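Local coordinates for Lmo0812 protein (Listeria monocytogenes serovar 1/2a, PDB 4YF1) that probably acts as an HD-domain pyrophosphohydrolase that removes the 3'-diphosphate of guanosine-3',5'-bis(diphosphate), at residues A46-R49 / E50-V54; L149-W152 / Y153-I157. All coordinates share one frame; numbering follows the deposited sequence.

Interaction 1 (A46-R49 / E50-V54)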
loop_
_atom_site.group_PDB
_atom_site.type_symbol
_atom_site.label_atom_id
_atom_site.label_comp_id
_atom_site.label_asym_id
_atom_site.label_seq_id
_atom_site.Cartn_x
_atom_site.Cartn_y
_atom_site.Cartn_z
ATOM N N ALA A 46 13.770 -5.747 3.145
ATOM C CA ALA A 46 15.102 -5.209 2.886
ATOM C C ALA A 46 15.393 -4.054 3.864
ATOM O O ALA A 46 16.427 -3.471 3.783
ATOM C CB ALA A 46 15.234 -4.704 1.464
ATOM N N GLY A 47 14.443 -3.704 4.708
ATOM C CA GLY A 47 14.682 -2.623 5.729
ATOM C C GLY A 47 14.211 -1.234 5.312
ATOM O O GLY A 47 14.399 -0.268 6.062
ATOM N N PHE A 48 13.575 -1.094 4.142
ATOM C CA PHE A 48 13.171 0.251 3.696
ATOM C C PHE A 48 12.024 0.829 4.509
ATOM O O PHE A 48 11.157 0.096 4.996
ATOM C CB PHE A 48 12.863 0.281 2.188
ATOM C CG PHE A 48 14.086 0.120 1.350
ATOM C CD1 PHE A 48 14.931 1.201 1.141
ATOM C CD2 PHE A 48 14.413 -1.115 0.766
ATOM C CE1 PHE A 48 16.099 1.056 0.408
ATOM C CE2 PHE A 48 15.575 -1.260 0.035
ATOM C CZ PHE A 48 16.418 -0.183 -0.143
ATOM N N ARG A 49 12.038 2.155 4.666
ATOM C CA ARG A 49 11.023 2.836 5.449
ATOM C C ARG A 49 9.664 2.737 4.797
ATOM O O ARG A 49 9.544 2.417 3.594
ATOM C CB ARG A 49 11.398 4.310 5.679
ATOM C CG ARG A 49 11.429 5.175 4.442
ATOM C CD ARG A 49 12.169 6.483 4.672
ATOM N NE ARG A 49 12.378 7.214 3.424
ATOM C CZ ARG A 49 11.781 8.345 3.053
ATOM N NH1 ARG A 49 10.962 9.039 3.868
ATOM N NH2 ARG A 49 12.085 8.853 1.869
ATOM N N GLU A 50 8.648 3.060 5.583
ATOM C CA GLU A 50 7.256 2.946 5.170
ATOM C C GLU A 50 6.918 3.721 3.886
ATOM O O GLU A 50 6.210 3.195 3.005
ATOM C CB GLU A 50 6.318 3.375 6.313
ATOM C CG GLU A 50 4.945 2.737 6.211
ATOM C CD GLU A 50 5.002 1.219 6.396
ATOM O OE1 GLU A 50 4.384 0.477 5.586
ATOM O OE2 GLU A 50 5.714 0.771 7.338
ATOM N N GLU A 51 7.437 4.946 3.759
ATOM C CA GLU A 51 7.183 5.729 2.548
ATOM C C GLU A 51 7.623 4.974 1.268
ATOM O O GLU A 51 6.974 5.072 0.223
ATOM C CB GLU A 51 7.890 7.073 2.577
ATOM C CG GLU A 51 7.365 8.076 3.616
ATOM C CD GLU A 51 7.774 7.803 5.044
ATOM O OE1 GLU A 51 8.424 6.767 5.355
ATOM O OE2 GLU A 51 7.440 8.675 5.896
ATOM N N VAL A 52 8.741 4.260 1.363
ATOM C CA VAL A 52 9.276 3.499 0.227
ATOM C C VAL A 52 8.406 2.285 -0.052
ATOM O O VAL A 52 8.109 1.978 -1.202
ATOM C CB VAL A 52 10.750 3.067 0.459
ATOM C CG1 VAL A 52 11.278 2.196 -0.678
ATOM C CG2 VAL A 52 11.660 4.281 0.582
ATOM N N VAL A 53 8.035 1.566 1.002
ATOM C CA VAL A 53 7.188 0.398 0.862
ATOM C C VAL A 53 5.862 0.756 0.180
ATOM O O VAL A 53 5.400 0.056 -0.740
ATOM C CB VAL A 53 6.943 -0.274 2.217
ATOM C CG1 VAL A 53 5.847 -1.323 2.110
ATOM C CG2 VAL A 53 8.234 -0.868 2.738
ATOM N N VAL A 54 5.259 1.849 0.626
ATOM C CA VAL A 54 3.991 2.303 0.067
ATOM C C VAL A 54 4.136 2.772 -1.362
ATOM O O VAL A 54 3.238 2.541 -2.172
ATOM C CB VAL A 54 3.344 3.385 0.945
ATOM C CG1 VAL A 54 2.122 3.990 0.265
ATOM C CG2 VAL A 54 2.946 2.769 2.280
HETATM O O HOH W 1 8.779 -0.244 6.391
HETATM O O HOH W 2 10.462 9.488 6.503
#

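Interaction 2 (L149-W152 / Y153-I157)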
loop_
_atom_site.group_PDB
_atom_site.type_symbol
_atom_site.label_atom_id
_atom_site.label_comp_id
_atom_site.label_asym_id
_atom_site.label_seq_id
_atom_site.Cartn_x
_atom_site.Cartn_y
_atom_site.Cartn_z
ATOM N N LEU A 149 14.642 -7.934 -26.898
ATOM C CA LEU A 149 14.295 -6.709 -26.203
ATOM C C LEU A 149 14.173 -6.925 -24.696
ATOM O O LEU A 149 14.652 -6.083 -23.906
ATOM C CB LEU A 149 13.007 -6.091 -26.775
ATOM C CG LEU A 149 13.156 -5.232 -28.032
ATOM C CD1 LEU A 149 11.783 -4.746 -28.488
ATOM C CD2 LEU A 149 14.083 -4.037 -27.792
ATOM N N GLN A 150 13.527 -8.017 -24.296
ATOM C CA GLN A 150 13.416 -8.361 -22.874
ATOM C C GLN A 150 14.768 -8.652 -22.254
ATOM O O GLN A 150 15.021 -8.275 -21.097
ATOM C CB GLN A 150 12.422 -9.490 -22.627
ATOM C CG GLN A 150 10.983 -9.044 -22.816
ATOM C CD GLN A 150 10.466 -8.145 -21.708
ATOM O OE1 GLN A 150 11.212 -7.736 -20.828
ATOM N NE2 GLN A 150 9.199 -7.788 -21.781
ATOM N N LYS A 151 15.650 -9.286 -23.011
ATOM C CA LYS A 151 17.008 -9.512 -22.539
ATOM C C LYS A 151 17.774 -8.214 -22.362
ATOM O O LYS A 151 18.400 -7.984 -21.288
ATOM C CB LYS A 151 17.746 -10.387 -23.500
ATOM C CG LYS A 151 19.200 -10.673 -23.168
ATOM C CD LYS A 151 19.627 -11.866 -24.030
ATOM C CE LYS A 151 21.085 -12.234 -23.882
ATOM N NZ LYS A 151 21.966 -11.358 -24.700
ATOM N N TRP A 152 17.681 -7.345 -23.380
ATOM C CA TRP A 152 18.358 -6.055 -23.345
ATOM C C TRP A 152 17.908 -5.265 -22.117
ATOM O O TRP A 152 18.721 -4.657 -21.441
ATOM C CB TRP A 152 18.090 -5.251 -24.623
ATOM C CG TRP A 152 18.336 -3.768 -24.489
ATOM C CD1 TRP A 152 19.534 -3.109 -24.552
ATOM C CD2 TRP A 152 17.339 -2.768 -24.246
ATOM N NE1 TRP A 152 19.329 -1.755 -24.373
ATOM C CE2 TRP A 152 17.994 -1.529 -24.182
ATOM C CE3 TRP A 152 15.952 -2.807 -24.083
ATOM C CZ2 TRP A 152 17.311 -0.341 -23.958
ATOM C CZ3 TRP A 152 15.262 -1.617 -23.873
ATOM C CH2 TRP A 152 15.944 -0.403 -23.815
ATOM N N TYR A 153 16.608 -5.282 -21.860
ATOM C CA TYR A 153 16.011 -4.519 -20.748
ATOM C C TYR A 153 16.459 -4.995 -19.360
ATOM O O TYR A 153 16.989 -4.207 -18.553
ATOM C CB TYR A 153 14.481 -4.562 -20.890
ATOM C CG TYR A 153 13.716 -3.908 -19.774
ATOM C CD1 TYR A 153 14.135 -2.696 -19.248
ATOM C CD2 TYR A 153 12.510 -4.448 -19.297
ATOM C CE1 TYR A 153 13.432 -2.079 -18.238
ATOM C CE2 TYR A 153 11.786 -3.810 -18.282
ATOM C CZ TYR A 153 12.260 -2.635 -17.764
ATOM O OH TYR A 153 11.555 -1.934 -16.781
ATOM N N ASN A 154 16.278 -6.287 -19.105
ATOM C CA ASN A 154 16.623 -6.887 -17.818
ATOM C C ASN A 154 18.125 -6.872 -17.555
ATOM O O ASN A 154 18.576 -6.545 -16.419
ATOM C CB ASN A 154 15.989 -8.274 -17.718
ATOM C CG ASN A 154 14.482 -8.197 -17.565
ATOM O OD1 ASN A 154 13.690 -8.391 -18.528
ATOM N ND2 ASN A 154 14.065 -7.850 -16.393
ATOM N N GLN A 155 18.919 -7.112 -18.602
ATOM C CA GLN A 155 20.378 -7.005 -18.456
ATOM C C GLN A 155 20.749 -5.553 -18.160
ATOM O O GLN A 155 21.658 -5.289 -17.317
ATOM C CB GLN A 155 21.112 -7.553 -19.686
ATOM C CG GLN A 155 21.089 -9.045 -19.659
ATOM C CD GLN A 155 21.873 -9.669 -20.796
ATOM O OE1 GLN A 155 22.252 -9.012 -21.775
ATOM N NE2 GLN A 155 22.156 -10.914 -20.642
ATOM N N GLY A 156 20.031 -4.606 -18.783
ATOM C CA GLY A 156 20.266 -3.181 -18.508
ATOM C C GLY A 156 20.044 -2.812 -17.021
ATOM O O GLY A 156 20.858 -2.066 -16.425
ATOM N N ILE A 157 18.947 -3.297 -16.438
ATOM C CA ILE A 157 18.659 -3.045 -15.013
ATOM C C ILE A 157 19.762 -3.707 -14.189
ATOM O O ILE A 157 20.420 -3.059 -13.361
ATOM C CB ILE A 157 17.276 -3.595 -14.573
ATOM C CG1 ILE A 157 16.107 -2.938 -15.357
ATOM C CG2 ILE A 157 17.079 -3.384 -13.065
ATOM C CD1 ILE A 157 16.069 -1.433 -15.300
#

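Interaction 1 (A46-R49 / E50-V54)
F48 and R49 meet V52, V53 and E51 where the chain turns from helix 35-45 into helix 50-64. G47 ends the first helix in a Schellman motif; its positive phi of 96° suits a residue without CB. The CB of F48 rests against V52 CG1 at 3.8 Å, while the ring leads away from helix 50-64 toward L43, L111, A115 and F173, a setting that suits a large apolar residue. F48 O lies 2.8 Å from a water oxygen that can donate a hydrogen bond to it.

R49 is the N-cap. Its carbonyl O takes the first helical bond from V53 N at 3.1 Å (N-H...O 164°), and a weak one from V52 N. With chi1 at 66°, R49 CG sits between backbone N and carbonyl carbon, and the extended chain runs outward across E51. E51 CB lies 3.9 Å above one guanidinium face, toward its rim. The R49 NH1 to E51 OE1 salt bridge is long at 3.7 Å, but a water accepts from R49 NH1 at 2.7 Å and reaches E51 OE2 weakly. Arginine suits this place because its N-H groups also pair with E112 and E79.

Helix 78-87 packs on E51 and V52, F48 leans on helices 35-45, 111-132 and 172-184, and E50 forms a salt bridge with R44 of the second subunit.

Interaction 2 (L149-W152 / Y153-I157)
Y153 N donates to L149 O at 2.9 Å, the first of four successive i to i+4 bonds that identify this stretch as regular alpha-helix, part of helix 147-160. N154 N to Q150 O (3.1 Å) is the straightest, at 172°; Q155 N reaches K151 O at 2.9 Å and G156 N reaches W152 O at 3.0 Å.

Outward, K151 pairs with Q155 and Q150 with Y153. K151 and Q155 suit a partly exposed flank: long and flexible, they keep polar ends on methylene stems. K151 CG touches Q155 CD at 3.7 Å, and farther out K151 CE lies equally far from Q155 NE2; the lysine's CG stands trans to its backbone N (chi1 178°), and the extended Q155 chain crosses it obliquely.

W152, whose side chain also packs on K99 of helix 95-108, brings CE3 to 3.9 Å from Y153 CB. Y153 is buried, its phenol near the residues of a possible HD-type site without touching them. Y177 of helix 172-184 packs on I157 and V181 on Q155. The Q150 amide runs alongside the tyrosine, its plane turned 49° from the ring, and OE1 lies in the ring plane 3.9 Å from Y153 CD2.

In the fold
From the N terminus, the chain first runs through helix 35-45 to interaction 1, where the short loop 46-49 leads into the first turn of helix 50-64. Interaction 2 comes much later, along helix 147-160, and closes no loop because the helix runs straight through it. The two are in series, so neither nests in nor crosses the other; their centres are 26 Å apart, on opposite sides of the chain's centre, and they do not touch. Helices 111-132 and 172-184 pack against both, linking them through this all-helical fold. Interaction 1 also reaches the second subunit, whereas interaction 2 stays within its own chain and packs on helix 95-108.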